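Local coordinates for protein fimbrin (Schizosaccharomyces pombe, PDB 1RT8) that binds and crosslinks actin filaments through calponin-homology domains, serving cell polarity, cytokinesis, mating and spore formation in fission yeast, at residues V70-R75 and I86-V91; P29-R34 and G51-K56. One frame throughout, in Å; residues are numbered along the deposited sequence.

Overall arrangement
Both contacts lie in the first calponin-homology domain, within the first of the two actin-binding regions, and their centres are about 10 Å apart. Contact 2 comes first along the chain and closes before contact 1 opens: it lays the loop 29-34 against the start of helix 52-61, and contact 1 then holds the loop 70-75 on the next helix, 82-99. The two meet where the loop 70-75 passes helix 52-61, with L71 CD2 3.6 Å from S55 OG and N72 O 3.6 Å from L52 CD2. Two loops and two consecutive helices thus form one continuous piece of this all-helical domain, and contact 1 also borders on the fourth calponin-homology domain.

Contact 1: V70-R75 and I86-V91; sequences VLNKQR and IENNNV
N88 and N72 carry this contact, in which the side chain of a helix asparagine bonds to the backbone of an extended chain. From its CB, which comes within 4.2 Å of L71 CD2, the N88 side chain leaves helix 82-99 with CG anti to its own carbonyl carbon (chi1 -77°), and this carries the amide out to N72. CG lies 3.9 Å from the same L71 CD2. At its end the amide divides its work: OD1 accepts from N72 N at 2.8 Å in a nearly straight bond on an in-plane lone pair, while ND2 gives a hydrogen to N72 O at 2.9 Å, the acceptor lying almost in the amide plane. Asparagine suits the place because one flat group both donates and accepts, matching the N-H and C=O of a single residue; the paired bonds fix how the amide is turned. ND2 has a second acceptor in D50 O, so this buried nitrogen is well supplied.

The side chain of N72 reaches the neighbouring residue of the helix, E87, where its ND2 donates to OE1 of E87 at 2.9 Å. It meets that oxygen on the anti side, 17° out of the carboxylate plane, and also bonds to K84 O, one turn earlier. The other carboxylate oxygen, E87 OE2, is bonded to Y455, which would help hold the group in position for N72.

Beside this polar group the contact is apolar. L71 CD2 rests 4.1 Å from V91 CB, and V70 CG2 meets V91 CG2 at 4.0 Å; small, apolar valines make a methyl-to-methyl contact suited to a buried place. L71 also packs on L52 and S55 of helix 52-61, whereas V70 turns to L476 and I480 of helix 467-483, so V70 and L71 sit between helix 82-99 and these two helices.

Contact 2: P29-R34 and G51-K56; sequences PDVGSR and GLILSK
V31 faces I53 with their CA atoms 6.9 Å apart, the irregular loop 29-34 lying against the first turn of helix 52-61, whose N-cap position is held by G51 with a positive phi of 69°, which by itself favours glycine. V31 wedges both methyls against this helix: CG1 meets I53 CG1 at 3.8 Å, and CG2 lies over L52 CB at 4.0 Å and, further along, near K56 CG. A short branched side chain suits the site because its two arms reach different residues on one helix face.

At one flank K56, its chain bent at CG (chi2 -73°), brings NZ to within 3.0 Å of the anti lone pair of D30 OD2. Beyond this salt bridge, NZ has its stronger partner in E68 and a further one in D28; lysine suits a place among three carboxylates. At the other flank R34 NH2 sits 3.5 Å from L52 CD1, which touches the guanidinium at its edge; the same nitrogen is bridged to D50, and NH1 bonds to Q47.

Apolar wedge and flanking charges together seat an inter-helical loop on a core helix, an arrangement in keeping with the calponin-homology fold, whose helices are joined by long loops.

Contact 1: V70-R75 and I86-V91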
loop_
_atom_site.group_PDB
_atom_site.type_symbol
_atom_site.label_atom_id
_atom_site.label_comp_id
_atom_site.label_asym_id
_atom_site.label_seq_id
_atom_site.Cartn_x
_atom_site.Cartn_y
_atom_site.Cartn_z
ATOM N N VAL A 70 6.241 19.198 -2.963
ATOM C CA VAL A 70 7.577 18.680 -3.307
ATOM C C VAL A 70 7.675 18.409 -4.810
ATOM O O VAL A 70 8.767 18.231 -5.353
ATOM C CB VAL A 70 7.920 17.335 -2.580
ATOM C CG1 VAL A 70 7.772 17.481 -1.075
ATOM C CG2 VAL A 70 7.044 16.207 -3.113
ATOM N N LEU A 71 6.529 18.384 -5.482
ATOM C CA LEU A 71 6.494 18.110 -6.910
ATOM C C LEU A 71 6.795 19.323 -7.773
ATOM O O LEU A 71 6.390 20.440 -7.448
ATOM C CB LEU A 71 5.116 17.570 -7.304
ATOM C CG LEU A 71 4.637 16.295 -6.613
ATOM C CD1 LEU A 71 3.164 16.080 -6.895
ATOM C CD2 LEU A 71 5.471 15.116 -7.098
ATOM N N ASN A 72 7.510 19.094 -8.869
ATOM C CA ASN A 72 7.816 20.158 -9.820
ATOM C C ASN A 72 6.507 20.305 -10.575
ATOM O O ASN A 72 5.992 19.318 -11.111
ATOM C CB ASN A 72 8.927 19.719 -10.763
ATOM C CG ASN A 72 10.217 19.435 -10.032
ATOM O OD1 ASN A 72 10.683 20.257 -9.255
ATOM N ND2 ASN A 72 10.802 18.268 -10.276
ATOM N N LYS A 73 5.970 21.520 -10.636
ATOM C CA LYS A 73 4.671 21.719 -11.270
ATOM C C LYS A 73 4.546 22.507 -12.568
ATOM O O LYS A 73 3.688 23.382 -12.672
ATOM C CB LYS A 73 3.708 22.313 -10.238
ATOM C CG LYS A 73 3.518 21.434 -9.016
ATOM C CD LYS A 73 2.681 22.112 -7.956
ATOM C CE LYS A 73 2.523 21.220 -6.738
ATOM N NZ LYS A 73 1.743 21.881 -5.648
ATOM N N GLN A 74 5.361 22.193 -13.566
ATOM C CA GLN A 74 5.259 22.895 -14.844
ATOM C C GLN A 74 4.862 21.926 -15.963
ATOM O O GLN A 74 5.557 20.941 -16.214
ATOM C CB GLN A 74 6.587 23.572 -15.190
ATOM C CG GLN A 74 6.475 24.638 -16.274
ATOM C CD GLN A 74 5.426 25.685 -15.944
ATOM O OE1 GLN A 74 5.028 25.833 -14.787
ATOM N NE2 GLN A 74 4.981 26.426 -16.960
ATOM N N ARG A 75 3.746 22.204 -16.630
ATOM C CA ARG A 75 3.272 21.340 -17.707
ATOM C C ARG A 75 3.681 21.870 -19.079
ATOM O O ARG A 75 4.792 22.377 -19.261
ATOM C CB ARG A 75 1.757 21.198 -17.630
ATOM N N ILE A 86 11.977 12.956 -13.359
ATOM C CA ILE A 86 12.539 11.867 -12.568
ATOM C C ILE A 86 12.307 12.099 -11.075
ATOM O O ILE A 86 11.917 11.172 -10.358
ATOM C CB ILE A 86 14.053 11.699 -12.818
ATOM C CG1 ILE A 86 14.298 11.167 -14.232
ATOM C CG2 ILE A 86 14.645 10.752 -11.781
ATOM C CD1 ILE A 86 13.683 9.795 -14.498
ATOM N N GLU A 87 12.549 13.328 -10.613
ATOM C CA GLU A 87 12.335 13.680 -9.210
ATOM C C GLU A 87 10.882 13.389 -8.856
ATOM O O GLU A 87 10.594 12.733 -7.861
ATOM C CB GLU A 87 12.634 15.169 -8.960
ATOM C CG GLU A 87 14.088 15.581 -9.215
ATOM C CD GLU A 87 14.329 17.062 -8.978
ATOM O OE1 GLU A 87 13.539 17.890 -9.473
ATOM O OE2 GLU A 87 15.310 17.405 -8.297
ATOM N N ASN A 88 9.963 13.887 -9.676
ATOM C CA ASN A 88 8.544 13.653 -9.443
ATOM C C ASN A 88 8.239 12.151 -9.470
ATOM O O ASN A 88 7.478 11.643 -8.646
ATOM C CB ASN A 88 7.702 14.354 -10.519
ATOM C CG ASN A 88 7.585 15.855 -10.293
ATOM O OD1 ASN A 88 8.154 16.399 -9.354
ATOM N ND2 ASN A 88 6.829 16.529 -11.161
ATOM N N ASN A 89 8.818 11.441 -10.429
ATOM C CA ASN A 89 8.559 10.010 -10.526
ATOM C C ASN A 89 9.117 9.224 -9.354
ATOM O O ASN A 89 8.586 8.172 -9.003
ATOM C CB ASN A 89 9.058 9.470 -11.868
ATOM C CG ASN A 89 8.193 9.949 -13.028
ATOM O OD1 ASN A 89 7.024 10.289 -12.834
ATOM N ND2 ASN A 89 8.752 9.968 -14.227
ATOM N N ASN A 90 10.170 9.738 -8.729
ATOM C CA ASN A 90 10.727 9.075 -7.551
ATOM C C ASN A 90 9.675 9.135 -6.441
ATOM O O ASN A 90 9.479 8.169 -5.692
ATOM C CB ASN A 90 12.001 9.780 -7.075
ATOM C CG ASN A 90 13.211 9.424 -7.910
ATOM O OD1 ASN A 90 13.181 8.476 -8.685
ATOM N ND2 ASN A 90 14.288 10.179 -7.744
ATOM N N VAL A 91 9.015 10.290 -6.329
ATOM C CA VAL A 91 7.969 10.489 -5.321
ATOM C C VAL A 91 6.803 9.524 -5.571
ATOM O O VAL A 91 6.268 8.929 -4.638
ATOM C CB VAL A 91 7.428 11.934 -5.355
ATOM C CG1 VAL A 91 6.237 12.060 -4.420
ATOM C CG2 VAL A 91 8.520 12.912 -4.943
#

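Contact 2: P29-R34 and G51-K56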
loop_
_atom_site.group_PDB
_atom_site.type_symbol
_atom_site.label_atom_id
_atom_site.label_comp_id
_atom_site.label_asym_id
_atom_site.label_seq_id
_atom_site.Cartn_x
_atom_site.Cartn_y
_atom_site.Cartn_z
ATOM N N PRO A 29 -6.389 22.163 -9.898
ATOM C CA PRO A 29 -5.589 23.357 -10.197
ATOM C C PRO A 29 -4.276 23.116 -10.939
ATOM O O PRO A 29 -3.875 23.918 -11.780
ATOM C CB PRO A 29 -5.357 23.967 -8.815
ATOM C CG PRO A 29 -6.598 23.581 -8.069
ATOM C CD PRO A 29 -6.768 22.136 -8.473
ATOM N N ASP A 30 -3.612 22.010 -10.632
ATOM C CA ASP A 30 -2.332 21.698 -11.249
ATOM C C ASP A 30 -2.406 20.943 -12.571
ATOM O O ASP A 30 -1.642 21.227 -13.490
ATOM C CB ASP A 30 -1.477 20.913 -10.255
ATOM C CG ASP A 30 -1.219 21.688 -8.976
ATOM O OD1 ASP A 30 -0.477 22.691 -9.033
ATOM O OD2 ASP A 30 -1.764 21.301 -7.921
ATOM N N VAL A 31 -3.318 19.982 -12.673
ATOM C CA VAL A 31 -3.440 19.198 -13.899
ATOM C C VAL A 31 -4.754 19.475 -14.628
ATOM O O VAL A 31 -5.128 18.760 -15.563
ATOM C CB VAL A 31 -3.320 17.682 -13.591
ATOM C CG1 VAL A 31 -3.245 16.882 -14.877
ATOM C CG2 VAL A 31 -2.083 17.425 -12.756
ATOM N N GLY A 32 -5.447 20.527 -14.203
ATOM C CA GLY A 32 -6.707 20.885 -14.829
ATOM C C GLY A 32 -6.569 21.168 -16.314
ATOM O O GLY A 32 -7.460 20.854 -17.103
ATOM N N SER A 33 -5.441 21.757 -16.693
ATOM C CA SER A 33 -5.174 22.105 -18.084
ATOM C C SER A 33 -5.118 20.916 -19.040
ATOM O O SER A 33 -4.827 21.088 -20.222
ATOM C CB SER A 33 -3.858 22.880 -18.178
ATOM O OG SER A 33 -2.776 22.102 -17.690
ATOM N N ARG A 34 -5.392 19.715 -18.539
ATOM C CA ARG A 34 -5.345 18.528 -19.388
ATOM C C ARG A 34 -6.290 17.419 -18.946
ATOM O O ARG A 34 -6.336 16.359 -19.571
ATOM C CB ARG A 34 -3.912 17.981 -19.450
ATOM C CG ARG A 34 -3.153 18.022 -18.121
ATOM C CD ARG A 34 -1.784 17.347 -18.224
ATOM N NE ARG A 34 -0.830 17.847 -17.233
ATOM C CZ ARG A 34 0.373 17.323 -17.010
ATOM N NH1 ARG A 34 0.789 16.268 -17.699
ATOM N NH2 ARG A 34 1.170 17.866 -16.102
ATOM N N GLY A 51 4.937 12.510 -13.865
ATOM C CA GLY A 51 4.506 12.110 -12.536
ATOM C C GLY A 51 3.397 12.861 -11.810
ATOM O O GLY A 51 2.958 12.416 -10.747
ATOM N N LEU A 52 2.929 13.981 -12.349
ATOM C CA LEU A 52 1.875 14.748 -11.676
ATOM C C LEU A 52 0.533 14.016 -11.580
ATOM O O LEU A 52 -0.059 13.930 -10.501
ATOM C CB LEU A 52 1.691 16.112 -12.365
ATOM C CG LEU A 52 2.887 17.051 -12.169
ATOM C CD1 LEU A 52 2.703 18.321 -12.989
ATOM C CD2 LEU A 52 3.034 17.384 -10.701
ATOM N N ILE A 53 0.057 13.494 -12.704
ATOM C CA ILE A 53 -1.204 12.764 -12.734
ATOM C C ILE A 53 -1.173 11.588 -11.771
ATOM O O ILE A 53 -2.120 11.382 -11.003
ATOM C CB ILE A 53 -1.500 12.235 -14.144
ATOM C CG1 ILE A 53 -1.827 13.411 -15.071
ATOM C CG2 ILE A 53 -2.640 11.237 -14.103
ATOM C CD1 ILE A 53 -2.123 13.005 -16.493
ATOM N N LEU A 54 -0.089 10.816 -11.807
ATOM C CA LEU A 54 0.032 9.664 -10.913
ATOM C C LEU A 54 0.069 10.077 -9.449
ATOM O O LEU A 54 -0.550 9.429 -8.607
ATOM C CB LEU A 54 1.279 8.847 -11.266
ATOM C CG LEU A 54 1.138 8.120 -12.603
ATOM C CD1 LEU A 54 2.459 7.455 -12.990
ATOM C CD2 LEU A 54 0.018 7.098 -12.492
ATOM N N SER A 55 0.795 11.152 -9.142
ATOM C CA SER A 55 0.884 11.644 -7.769
ATOM C C SER A 55 -0.507 12.036 -7.286
ATOM O O SER A 55 -0.865 11.792 -6.129
ATOM C CB SER A 55 1.820 12.863 -7.679
ATOM O OG SER A 55 3.176 12.491 -7.856
ATOM N N LYS A 56 -1.280 12.655 -8.176
ATOM C CA LYS A 56 -2.646 13.064 -7.855
ATOM C C LYS A 56 -3.520 11.825 -7.614
ATOM O O LYS A 56 -4.316 11.784 -6.673
ATOM C CB LYS A 56 -3.236 13.898 -9.000
ATOM C CG LYS A 56 -2.595 15.268 -9.197
ATOM C CD LYS A 56 -2.992 16.227 -8.093
ATOM C CE LYS A 56 -2.496 17.655 -8.388
ATOM N NZ LYS A 56 -3.049 18.617 -7.389
#